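Local coordinates for protein 3-hydroxyisobutyrate dehydrogenase (Salmonella typhimurium, PDB 3G0O) that probably oxidises L-threonate to 2-oxo-tetronate with NAD(+) or NADP(+) as cosubstrate, preferring NAD(+), at residues V13-M18 and P40-N45; H189-A194 and L270-S275; V213-A218 and M223-M228. All coordinates share one frame; numbering follows the deposited sequence.

Contact 1: V13-M18 and P40-N45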
ATOM      1  N   VAL A  13     -15.336  22.431 -13.183  1.00 19.42           N
ATOM      2  CA  VAL A  13     -14.973  22.150 -14.569  1.00 20.09           C
ATOM      3  C   VAL A  13     -14.243  20.811 -14.615  1.00 19.91           C
ATOM      4  O   VAL A  13     -13.167  20.659 -14.033  1.00 19.85           O
ATOM      5  CB  VAL A  13     -14.062  23.249 -15.140  1.00 19.35           C
ATOM      6  CG1 VAL A  13     -13.810  23.001 -16.620  1.00 21.07           C
ATOM      7  CG2 VAL A  13     -14.702  24.611 -14.932  1.00 21.77           C
ATOM      8  N   GLY A  14     -14.833  19.850 -15.312  1.00 19.49           N
ATOM      9  CA  GLY A  14     -14.248  18.523 -15.386  1.00 20.54           C
ATOM     10  C   GLY A  14     -15.104  17.649 -14.494  1.00 21.48           C
ATOM     11  O   GLY A  14     -14.911  17.609 -13.279  1.00 22.61           O
ATOM     12  N   LEU A  15     -16.068  16.958 -15.095  1.00 21.69           N
ATOM     13  CA  LEU A  15     -16.976  16.113 -14.339  1.00 22.39           C
ATOM     14  C   LEU A  15     -16.675  14.621 -14.439  1.00 24.98           C
ATOM     15  O   LEU A  15     -17.565  13.806 -14.705  1.00 23.84           O
ATOM     16  CB  LEU A  15     -18.418  16.395 -14.770  1.00 22.89           C
ATOM     17  CG  LEU A  15     -18.845  17.848 -14.525  1.00 23.96           C
ATOM     18  CD1 LEU A  15     -20.234  18.083 -15.107  1.00 24.47           C
ATOM     19  CD2 LEU A  15     -18.818  18.146 -13.029  1.00 23.67           C
ATOM     20  N   GLY A  16     -15.409  14.277 -14.231  1.00 24.14           N
ATOM     21  CA  GLY A  16     -15.012  12.883 -14.246  1.00 24.70           C
ATOM     22  C   GLY A  16     -15.435  12.322 -12.902  1.00 24.90           C
ATOM     23  O   GLY A  16     -16.276  12.914 -12.229  1.00 25.67           O
ATOM     24  N   SER A  17     -14.859  11.198 -12.497  1.00 25.57           N
ATOM     25  CA  SER A  17     -15.219  10.597 -11.217  1.00 26.44           C
ATOM     26  C   SER A  17     -14.997  11.554 -10.052  1.00 25.90           C
ATOM     27  O   SER A  17     -15.870  11.716  -9.193  1.00 26.44           O
ATOM     28  CB  SER A  17     -14.410   9.319 -10.988  1.00 28.58           C
ATOM     29  OG  SER A  17     -14.791   8.314 -11.910  1.00 33.23           O
HETATM   30  N   MSE A  18     -13.832  12.190 -10.028  1.00 23.86           N
HETATM   31  CA  MSE A  18     -13.502  13.118  -8.957  1.00 22.69           C
HETATM   32  C   MSE A  18     -14.351  14.384  -9.046  1.00 22.96           C
HETATM   33  O   MSE A  18     -14.854  14.869  -8.035  1.00 21.21           O
HETATM   34  CB  MSE A  18     -12.014  13.477  -9.003  1.00 23.40           C
HETATM   35  CG  MSE A  18     -11.069  12.289  -8.776  1.00 24.64           C
HETATM   36 SE   MSE A  18     -11.292  11.410  -7.045  1.00 33.56          SE
HETATM   37  CE  MSE A  18     -10.189  12.582  -5.969  1.00 27.57           C
ATOM     38  N   PRO A  40     -22.368  15.215 -22.066  1.00 30.65           N
ATOM     39  CA  PRO A  40     -23.756  15.653 -21.878  1.00 29.93           C
ATOM     40  C   PRO A  40     -24.527  14.872 -20.819  1.00 29.93           C
ATOM     41  O   PRO A  40     -25.487  15.384 -20.251  1.00 30.09           O
ATOM     42  CB  PRO A  40     -24.358  15.492 -23.273  1.00 30.20           C
ATOM     43  CG  PRO A  40     -23.590  14.332 -23.830  1.00 31.41           C
ATOM     44  CD  PRO A  40     -22.175  14.662 -23.419  1.00 30.75           C
ATOM     45  N   GLN A  41     -24.109  13.642 -20.549  1.00 30.09           N
ATOM     46  CA  GLN A  41     -24.795  12.828 -19.559  1.00 30.20           C
ATOM     47  C   GLN A  41     -24.402  13.257 -18.147  1.00 29.13           C
ATOM     48  O   GLN A  41     -25.223  13.221 -17.231  1.00 28.97           O
ATOM     49  CB  GLN A  41     -24.480  11.353 -19.800  1.00 32.02           C
ATOM     50  CG  GLN A  41     -25.451  10.399 -19.111  1.00 34.56           C
ATOM     51  CD  GLN A  41     -26.919  10.688 -19.433  1.00 37.31           C
ATOM     52  OE1 GLN A  41     -27.812  10.368 -18.646  1.00 37.77           O
ATOM     53  NE2 GLN A  41     -27.173  11.284 -20.595  1.00 38.75           N
ATOM     54  N   ALA A  42     -23.152  13.680 -17.973  1.00 28.92           N
ATOM     55  CA  ALA A  42     -22.681  14.147 -16.669  1.00 27.20           C
ATOM     56  C   ALA A  42     -23.435  15.437 -16.340  1.00 26.58           C
ATOM     57  O   ALA A  42     -23.898  15.642 -15.216  1.00 25.42           O
ATOM     58  CB  ALA A  42     -21.179  14.419 -16.719  1.00 26.89           C
ATOM     59  N   CYS A  43     -23.560  16.301 -17.342  1.00 25.68           N
ATOM     60  CA  CYS A  43     -24.253  17.567 -17.169  1.00 26.10           C
ATOM     61  C   CYS A  43     -25.715  17.347 -16.806  1.00 25.72           C
ATOM     62  O   CYS A  43     -26.219  17.929 -15.847  1.00 25.43           O
ATOM     63  CB  CYS A  43     -24.141  18.395 -18.447  1.00 25.24           C
ATOM     64  SG  CYS A  43     -22.453  18.936 -18.797  1.00 25.40           S
ATOM     65  N   ALA A  44     -26.389  16.489 -17.565  1.00 26.58           N
ATOM     66  CA  ALA A  44     -27.795  16.192 -17.317  1.00 26.35           C
ATOM     67  C   ALA A  44     -28.021  15.674 -15.901  1.00 27.04           C
ATOM     68  O   ALA A  44     -28.988  16.058 -15.244  1.00 26.64           O
ATOM     69  CB  ALA A  44     -28.304  15.175 -18.337  1.00 27.90           C
ATOM     70  N   ASN A  45     -27.140  14.797 -15.424  1.00 27.41           N
ATOM     71  CA  ASN A  45     -27.296  14.270 -14.073  1.00 28.17           C
ATOM     72  C   ASN A  45     -27.184  15.366 -13.036  1.00 27.78           C
ATOM     73  O   ASN A  45     -27.909  15.364 -12.045  1.00 28.71           O
ATOM     74  CB  ASN A  45     -26.237  13.220 -13.744  1.00 30.42           C
ATOM     75  CG  ASN A  45     -26.445  11.941 -14.488  1.00 33.43           C
ATOM     76  OD1 ASN A  45     -27.580  11.536 -14.740  1.00 34.00           O
ATOM     77  ND2 ASN A  45     -25.349  11.277 -14.838  1.00 34.91           N
TER
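Leu15 and Ala42 meet beside the glycine-rich turn of the Rossmann-type domain. The turn links strand 9-13 to helix 17-28, and Gly14, Gly16 and Gly19 fit the GxGxxG pattern of dinucleotide-binding folds. Helix 40-48 follows strand 32-36, the second strand of the same beta-alpha-beta unit. The contact therefore joins the first turn to the start of the second helix. It is small, burying 107 Å² in all, and wholly apolar. No hydrogen bond crosses it.

The CB atoms of Leu15 and Ala42 approach to 3.9 Å, each pointing at the other segment. CD1 of Leu15 also reaches the Ala42 methyl, at 4.1 Å from its CB. Leu15 thus touches this one methyl with both the root and one branch end of its side chain. With CG anti to the carbonyl carbon (chi1 -61°), CD1 is carried toward helix 40-48.

Gly14 has phi/psi of 106°/96°, a conformation in which a side chain would collide with the carbonyl O of Val13. Gly16 sits at the N-cap position of helix 17-28. The backbone N of Leu15 donates a hydrogen bond to OD1 of Asp37, just after strand 32-36, which ties the turn to the second strand. At the next residue of helix 40-48 the approach is longer: CD1 of Leu15 lies 4.4 Å from SG of Cys43.

Contact 2: H189-A194 and L270-S275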
ATOM      1  N   HIS A 189       2.978   1.478  -6.856  1.00  9.64           N
ATOM      2  CA  HIS A 189       2.106   0.494  -6.223  1.00 11.31           C
ATOM      3  C   HIS A 189       1.242  -0.255  -7.237  1.00 10.79           C
ATOM      4  O   HIS A 189       1.064  -1.468  -7.120  1.00 12.25           O
ATOM      5  CB  HIS A 189       1.244   1.159  -5.147  1.00 10.62           C
ATOM      6  CG  HIS A 189       2.024   1.586  -3.939  1.00 10.54           C
ATOM      7  ND1 HIS A 189       1.519   2.449  -2.991  1.00 10.73           N
ATOM      8  CD2 HIS A 189       3.288   1.295  -3.545  1.00 11.64           C
ATOM      9  CE1 HIS A 189       2.438   2.676  -2.069  1.00 11.19           C
ATOM     10  NE2 HIS A 189       3.521   1.987  -2.383  1.00 10.85           N
ATOM     11  N   ILE A 190       0.712   0.437  -8.239  1.00 10.26           N
ATOM     12  CA  ILE A 190      -0.089  -0.268  -9.235  1.00 11.50           C
ATOM     13  C   ILE A 190       0.800  -1.279  -9.964  1.00 11.36           C
ATOM     14  O   ILE A 190       0.422  -2.438 -10.137  1.00 10.53           O
ATOM     15  CB  ILE A 190      -0.709   0.686 -10.277  1.00 11.16           C
ATOM     16  CG1 ILE A 190      -1.755   1.584  -9.604  1.00 10.93           C
ATOM     17  CG2 ILE A 190      -1.368  -0.132 -11.392  1.00 10.71           C
ATOM     18  CD1 ILE A 190      -2.301   2.684 -10.499  1.00 11.90           C
ATOM     19  N   ALA A 191       1.987  -0.843 -10.375  1.00 11.28           N
ATOM     20  CA  ALA A 191       2.900  -1.728 -11.088  1.00 12.39           C
ATOM     21  C   ALA A 191       3.359  -2.907 -10.229  1.00 12.40           C
ATOM     22  O   ALA A 191       3.460  -4.032 -10.720  1.00 11.76           O
ATOM     23  CB  ALA A 191       4.117  -0.934 -11.605  1.00 10.99           C
ATOM     24  N   ALA A 192       3.639  -2.655  -8.953  1.00 11.99           N
ATOM     25  CA  ALA A 192       4.076  -3.718  -8.056  1.00 12.95           C
ATOM     26  C   ALA A 192       2.943  -4.722  -7.861  1.00 13.09           C
ATOM     27  O   ALA A 192       3.174  -5.927  -7.836  1.00 10.29           O
ATOM     28  CB  ALA A 192       4.513  -3.134  -6.709  1.00 11.77           C
ATOM     29  N   ALA A 193       1.716  -4.223  -7.734  1.00 12.45           N
ATOM     30  CA  ALA A 193       0.568  -5.108  -7.562  1.00 10.84           C
ATOM     31  C   ALA A 193       0.471  -6.019  -8.784  1.00 13.52           C
ATOM     32  O   ALA A 193       0.312  -7.237  -8.656  1.00 12.23           O
ATOM     33  CB  ALA A 193      -0.718  -4.288  -7.412  1.00 11.31           C
ATOM     34  N   ALA A 194       0.586  -5.422  -9.968  1.00 11.80           N
ATOM     35  CA  ALA A 194       0.507  -6.175 -11.212  1.00 11.63           C
ATOM     36  C   ALA A 194       1.602  -7.226 -11.292  1.00 12.02           C
ATOM     37  O   ALA A 194       1.356  -8.364 -11.688  1.00 11.13           O
ATOM     38  CB  ALA A 194       0.606  -5.235 -12.404  1.00 10.69           C
ATOM     39  N   LEU A 270       7.834   3.550 -14.620  1.00  9.83           N
ATOM     40  CA  LEU A 270       7.594   4.355 -15.813  1.00 11.12           C
ATOM     41  C   LEU A 270       7.846   3.498 -17.050  1.00 11.28           C
ATOM     42  O   LEU A 270       7.067   3.526 -18.004  1.00  9.92           O
ATOM     43  CB  LEU A 270       8.498   5.600 -15.843  1.00 10.26           C
ATOM     44  CG  LEU A 270       8.499   6.372 -17.170  1.00 11.55           C
ATOM     45  CD1 LEU A 270       7.084   6.810 -17.520  1.00 11.30           C
ATOM     46  CD2 LEU A 270       9.427   7.587 -17.064  1.00 12.71           C
ATOM     47  N   ASN A 271       8.929   2.725 -17.032  1.00 10.73           N
ATOM     48  CA  ASN A 271       9.234   1.868 -18.173  1.00 11.55           C
ATOM     49  C   ASN A 271       8.140   0.829 -18.386  1.00 11.79           C
ATOM     50  O   ASN A 271       7.799   0.507 -19.524  1.00 12.95           O
ATOM     51  CB  ASN A 271      10.572   1.152 -17.983  1.00 10.79           C
ATOM     52  CG  ASN A 271      11.751   2.065 -18.209  1.00 10.92           C
ATOM     53  OD1 ASN A 271      11.690   2.986 -19.020  1.00 14.30           O
ATOM     54  ND2 ASN A 271      12.841   1.804 -17.507  1.00 13.23           N
HETATM   55  N   MSE A 272       7.593   0.306 -17.294  1.00  9.71           N
HETATM   56  CA  MSE A 272       6.530  -0.692 -17.411  1.00 11.57           C
HETATM   57  C   MSE A 272       5.260  -0.105 -18.027  1.00 10.95           C
HETATM   58  O   MSE A 272       4.690  -0.682 -18.951  1.00 11.05           O
HETATM   59  CB  MSE A 272       6.221  -1.303 -16.042  1.00 12.51           C
HETATM   60  CG  MSE A 272       7.351  -2.172 -15.517  1.00 14.71           C
HETATM   61 SE   MSE A 272       7.172  -2.600 -13.635  1.00 24.63          SE
HETATM   62  CE  MSE A 272       5.707  -3.871 -13.748  1.00 21.07           C
ATOM     63  N   PHE A 273       4.819   1.042 -17.523  1.00 11.09           N
ATOM     64  CA  PHE A 273       3.624   1.665 -18.074  1.00 11.41           C
ATOM     65  C   PHE A 273       3.874   2.095 -19.515  1.00 11.33           C
ATOM     66  O   PHE A 273       2.984   2.015 -20.355  1.00 10.38           O
ATOM     67  CB  PHE A 273       3.199   2.865 -17.224  1.00 10.69           C
ATOM     68  CG  PHE A 273       2.473   2.486 -15.961  1.00 10.54           C
ATOM     69  CD1 PHE A 273       1.164   2.008 -16.009  1.00 12.94           C
ATOM     70  CD2 PHE A 273       3.092   2.613 -14.722  1.00 11.49           C
ATOM     71  CE1 PHE A 273       0.482   1.663 -14.836  1.00 12.31           C
ATOM     72  CE2 PHE A 273       2.419   2.272 -13.545  1.00 11.52           C
ATOM     73  CZ  PHE A 273       1.111   1.798 -13.604  1.00 11.48           C
ATOM     74  N   THR A 274       5.092   2.544 -19.804  1.00 12.71           N
ATOM     75  CA  THR A 274       5.423   2.964 -21.163  1.00 13.25           C
ATOM     76  C   THR A 274       5.343   1.758 -22.106  1.00 13.93           C
ATOM     77  O   THR A 274       4.846   1.866 -23.237  1.00 14.71           O
ATOM     78  CB  THR A 274       6.830   3.608 -21.216  1.00 11.31           C
ATOM     79  OG1 THR A 274       6.823   4.820 -20.447  1.00 11.85           O
ATOM     80  CG2 THR A 274       7.218   3.941 -22.667  1.00 11.97           C
ATOM     81  N   SER A 275       5.822   0.606 -21.638  1.00 15.06           N
ATOM     82  CA  SER A 275       5.766  -0.613 -22.446  1.00 14.77           C
ATOM     83  C   SER A 275       4.313  -1.013 -22.689  1.00 15.22           C
ATOM     84  O   SER A 275       3.952  -1.423 -23.789  1.00 15.82           O
ATOM     85  CB  SER A 275       6.482  -1.774 -21.748  1.00 15.26           C
ATOM     86  OG  SER A 275       7.888  -1.601 -21.755  1.00 19.60           O
TER
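The Phe273 ring meets Ile190 edge-on: CB of Ile190 lies in the ring plane and its CG2 close to it. CG2 of Ile190 comes to 3.8 Å from CZ of Phe273, and the two side chains cross at about a right angle. The methyl of Ala191 approaches the same ring obliquely, 4.1 Å from CE2 of Phe273. Elsewhere the ring meets that of Phe245, and it packs on Val246 and Leu249 of helix 242-258.

This is helix-helix packing in the all-helical C-terminal domain of the 6-phosphogluconate dehydrogenase type. The long helix 174-202 crosses helix 264-281 here. The axes of the two segments pass 10.2 Å apart at 73°. No hydrogen bond crosses.

Ile190 brings CG2 to the ring because this branch lies anti to its backbone N, while CG1 runs beside that N (chi1 -67°). On its other branch Ile190 packs on Met223 and Arg227 of helix 222-232. The Ile190 side chain lies about 6 Å from a bound tartrate and about 11 Å from the side chain of Lys179, the predicted active-site residue. Leu265 of the second subunit packs on both Ala191 and Met272, so the subunit interface borders this site. Met272 is a selenomethionine, and its chain bends at chi3 (73°). Its SE and CE both lie 4.0 Å from CB of Ala191, and CE is also 3.8 Å from the Ala191 carbonyl O.

Contact 3: V213-A218 and M223-M228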
ATOM      1  N   VAL A 213      -5.838 -12.674   0.400  1.00 15.89           N
ATOM      2  CA  VAL A 213      -4.718 -12.754   1.330  1.00 14.78           C
ATOM      3  C   VAL A 213      -4.028 -11.403   1.460  1.00 14.33           C
ATOM      4  O   VAL A 213      -3.877 -10.880   2.564  1.00 12.14           O
ATOM      5  CB  VAL A 213      -3.673 -13.799   0.868  1.00 14.76           C
ATOM      6  CG1 VAL A 213      -2.384 -13.664   1.681  1.00 13.25           C
ATOM      7  CG2 VAL A 213      -4.243 -15.201   0.998  1.00 13.03           C
ATOM      8  N   VAL A 214      -3.611 -10.835   0.333  1.00 11.90           N
ATOM      9  CA  VAL A 214      -2.923  -9.555   0.370  1.00 12.92           C
ATOM     10  C   VAL A 214      -3.742  -8.460   1.041  1.00 13.56           C
ATOM     11  O   VAL A 214      -3.228  -7.728   1.887  1.00 13.48           O
ATOM     12  CB  VAL A 214      -2.529  -9.075  -1.044  1.00 10.75           C
ATOM     13  CG1 VAL A 214      -1.958  -7.664  -0.968  1.00 10.94           C
ATOM     14  CG2 VAL A 214      -1.503 -10.027  -1.651  1.00 13.45           C
ATOM     15  N   THR A 215      -5.017  -8.354   0.687  1.00 12.96           N
ATOM     16  CA  THR A 215      -5.846  -7.309   1.273  1.00 14.82           C
ATOM     17  C   THR A 215      -6.142  -7.513   2.759  1.00 16.87           C
ATOM     18  O   THR A 215      -6.872  -6.730   3.370  1.00 17.84           O
ATOM     19  CB  THR A 215      -7.165  -7.127   0.489  1.00 14.44           C
ATOM     20  OG1 THR A 215      -7.884  -8.363   0.442  1.00 15.55           O
ATOM     21  CG2 THR A 215      -6.873  -6.649  -0.930  1.00 14.44           C
ATOM     22  N   HIS A 216      -5.561  -8.559   3.338  1.00 17.03           N
ATOM     23  CA  HIS A 216      -5.722  -8.836   4.762  1.00 17.43           C
ATOM     24  C   HIS A 216      -4.353  -9.055   5.393  1.00 17.98           C
ATOM     25  O   HIS A 216      -4.240  -9.605   6.491  1.00 18.50           O
ATOM     26  CB  HIS A 216      -6.597 -10.071   4.987  1.00 19.17           C
ATOM     27  CG  HIS A 216      -8.037  -9.849   4.650  1.00 19.52           C
ATOM     28  ND1 HIS A 216      -8.521  -9.918   3.361  1.00 19.87           N
ATOM     29  CD2 HIS A 216      -9.088  -9.494   5.428  1.00 21.95           C
ATOM     30  CE1 HIS A 216      -9.807  -9.614   3.359  1.00 22.10           C
ATOM     31  NE2 HIS A 216     -10.176  -9.353   4.600  1.00 23.25           N
ATOM     32  N   ALA A 217      -3.315  -8.607   4.696  1.00 14.67           N
ATOM     33  CA  ALA A 217      -1.951  -8.768   5.172  1.00 15.77           C
ATOM     34  C   ALA A 217      -1.150  -7.464   5.116  1.00 14.90           C
ATOM     35  O   ALA A 217      -1.658  -6.423   4.696  1.00 15.44           O
ATOM     36  CB  ALA A 217      -1.252  -9.854   4.368  1.00 12.39           C
ATOM     37  N   ALA A 218       0.107  -7.540   5.540  1.00 14.55           N
ATOM     38  CA  ALA A 218       0.986  -6.379   5.584  1.00 16.50           C
ATOM     39  C   ALA A 218       1.477  -5.874   4.225  1.00 15.72           C
ATOM     40  O   ALA A 218       2.035  -4.780   4.140  1.00 16.40           O
ATOM     41  CB  ALA A 218       2.183  -6.679   6.491  1.00 15.16           C
HETATM   42  N   MSE A 223      -3.736   1.041  -3.728  1.00 13.01           N
HETATM   43  CA  MSE A 223      -3.791   0.738  -5.154  1.00 13.61           C
HETATM   44  C   MSE A 223      -3.944  -0.748  -5.451  1.00 15.32           C
HETATM   45  O   MSE A 223      -4.616  -1.121  -6.408  1.00 13.34           O
HETATM   46  CB  MSE A 223      -2.559   1.302  -5.873  1.00 14.03           C
HETATM   47  CG  MSE A 223      -2.642   2.807  -6.070  1.00 15.93           C
HETATM   48 SE   MSE A 223      -4.224   3.310  -7.112  1.00 25.34          SE
HETATM   49  CE  MSE A 223      -3.715   5.132  -7.537  1.00 20.88           C
ATOM     50  N   PHE A 224      -3.320  -1.604  -4.648  1.00 11.97           N
ATOM     51  CA  PHE A 224      -3.465  -3.035  -4.868  1.00 13.40           C
ATOM     52  C   PHE A 224      -4.939  -3.391  -4.684  1.00 14.93           C
ATOM     53  O   PHE A 224      -5.563  -4.005  -5.553  1.00  9.47           O
ATOM     54  CB  PHE A 224      -2.642  -3.849  -3.860  1.00 13.95           C
ATOM     55  CG  PHE A 224      -2.786  -5.340  -4.032  1.00 13.27           C
ATOM     56  CD1 PHE A 224      -1.842  -6.069  -4.754  1.00 13.29           C
ATOM     57  CD2 PHE A 224      -3.907  -6.003  -3.537  1.00 13.54           C
ATOM     58  CE1 PHE A 224      -2.012  -7.437  -4.984  1.00 14.41           C
ATOM     59  CE2 PHE A 224      -4.089  -7.369  -3.763  1.00 13.42           C
ATOM     60  CZ  PHE A 224      -3.139  -8.089  -4.490  1.00 14.29           C
ATOM     61  N   GLU A 225      -5.494  -2.989  -3.547  1.00 14.45           N
ATOM     62  CA  GLU A 225      -6.882  -3.305  -3.247  1.00 16.41           C
ATOM     63  C   GLU A 225      -7.856  -2.768  -4.289  1.00 16.42           C
ATOM     64  O   GLU A 225      -8.806  -3.454  -4.667  1.00 17.93           O
ATOM     65  CB  GLU A 225      -7.266  -2.786  -1.855  1.00 17.44           C
ATOM     66  CG  GLU A 225      -8.549  -3.414  -1.334  1.00 19.74           C
ATOM     67  CD  GLU A 225      -8.798  -3.147   0.139  1.00 23.01           C
ATOM     68  OE1 GLU A 225      -7.825  -3.024   0.907  1.00 20.64           O
ATOM     69  OE2 GLU A 225      -9.975  -3.082   0.536  1.00 25.32           O
ATOM     70  N   ASN A 226      -7.615  -1.555  -4.772  1.00 17.13           N
ATOM     71  CA  ASN A 226      -8.506  -0.963  -5.762  1.00 17.48           C
ATOM     72  C   ASN A 226      -8.330  -1.509  -7.174  1.00 17.64           C
ATOM     73  O   ASN A 226      -9.295  -1.957  -7.797  1.00 17.04           O
ATOM     74  CB  ASN A 226      -8.329   0.555  -5.781  1.00 17.97           C
ATOM     75  CG  ASN A 226      -9.299   1.237  -6.723  1.00 18.41           C
ATOM     76  OD1 ASN A 226      -9.011   1.433  -7.906  1.00 18.75           O
ATOM     77  ND2 ASN A 226     -10.467   1.590  -6.204  1.00 19.64           N
ATOM     78  N   ARG A 227      -7.095  -1.495  -7.669  1.00 17.27           N
ATOM     79  CA  ARG A 227      -6.807  -1.949  -9.025  1.00 18.09           C
ATOM     80  C   ARG A 227      -6.826  -3.460  -9.264  1.00 17.81           C
ATOM     81  O   ARG A 227      -7.281  -3.919 -10.316  1.00 17.57           O
ATOM     82  CB  ARG A 227      -5.457  -1.370  -9.467  1.00 18.91           C
ATOM     83  CG  ARG A 227      -5.366   0.155  -9.347  1.00 20.52           C
ATOM     84  CD  ARG A 227      -6.458   0.826 -10.147  1.00 20.86           C
ATOM     85  NE  ARG A 227      -6.065   2.155 -10.610  1.00 19.12           N
ATOM     86  CZ  ARG A 227      -6.357   3.298  -9.998  1.00 16.90           C
ATOM     87  NH1 ARG A 227      -7.059   3.305  -8.871  1.00 17.51           N
ATOM     88  NH2 ARG A 227      -5.945   4.442 -10.523  1.00 15.20           N
HETATM   89  N   MSE A 228      -6.349  -4.246  -8.305  1.00 16.38           N
HETATM   90  CA  MSE A 228      -6.325  -5.684  -8.534  1.00 18.95           C
HETATM   91  C   MSE A 228      -7.698  -6.356  -8.559  1.00 19.13           C
HETATM   92  O   MSE A 228      -7.816  -7.518  -8.940  1.00 19.72           O
HETATM   93  CB  MSE A 228      -5.387  -6.376  -7.543  1.00 18.02           C
HETATM   94  CG  MSE A 228      -3.909  -6.031  -7.759  1.00 19.15           C
HETATM   95 SE   MSE A 228      -3.228  -6.315  -9.579  1.00 26.08          SE
HETATM   96  CE  MSE A 228      -3.521  -4.528 -10.305  1.00 20.24           C
TER
HETATM   97  O   HOH W   1      -8.348  -3.626   3.395  1.00 38.88           O
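Val214 sits on one face of the Phe224 ring. Its CG1 makes a CH-pi contact, 3.6 Å from the centroid of the Phe224 ring and 13° off the ring normal. CG1 therefore lies over the ring centre, while CB and CG2 of Val214 reach toward CZ. CG of Met228 covers the opposite face near the rim, 3.6 Å above the plane of the Phe224 ring. The ring is thus sandwiched between Val214 and the selenomethionine Met228, one turn further along its own helix. CG2 of Thr215 comes to the ring edge, 4.0 Å from CD2 of Phe224.

The same Thr215 methyl also touches Glu225, with CG2 3.7 Å from CG of the glutamate. The two side chains cross at about a right angle. CG2 of Thr215 faces helix 222-232 because OG1 takes the position between the backbone N and carbonyl carbon (chi1 57°). There OG1 hydrogen-bonds to the backbone O of Tyr211.

Two successive helices of the all-helical C-terminal domain pack here: helix 207-214 ends and helix 222-232 begins after a short loop. The Glu225 chain is extended beyond CG and carries its carboxylate to the loop. Its OE1 accepts a hydrogen bond from ND2 of Asn220 and another from a water 2.6 Å from OE1. That water also donates weakly to the carbonyl O of Thr215, 3.4 Å away.

Further out, Phe224 packs on Ala193 of helix 174-202. The backbone O of His216 accepts from OG1 of Thr141 of the second subunit. NE of Arg227 forms a salt bridge with OD1 of Asp286, and NH2 of Arg227 hydrogen-bonds to a tartrate, probably from the crystallisation liquor. NH1 of Arg227 donates to OD1 of Asn226, 2.9 Å away and above the carbonyl plane.

From the N terminus, contact 1 comes first. It closes a short loop within the Rossmann-type domain, from the first strand-helix turn through strand 32-36 to helix 40-48. Contact 2 opens later, in helix 174-202, and closes 76 residues on in helix 264-281. Contact 3 falls wholly within that span and ties the end of helix 207-214 and the residues after it to helix 222-232 across a short loop. Contacts 2 and 3 touch: CB of Ala193 lies 3.7 Å from CG of Met228, so helix 174-202 touches both helix 222-232 and helix 264-281. Both also meet the second subunit. Contact 1 stands apart, its centre about 29 Å from that of contact 2.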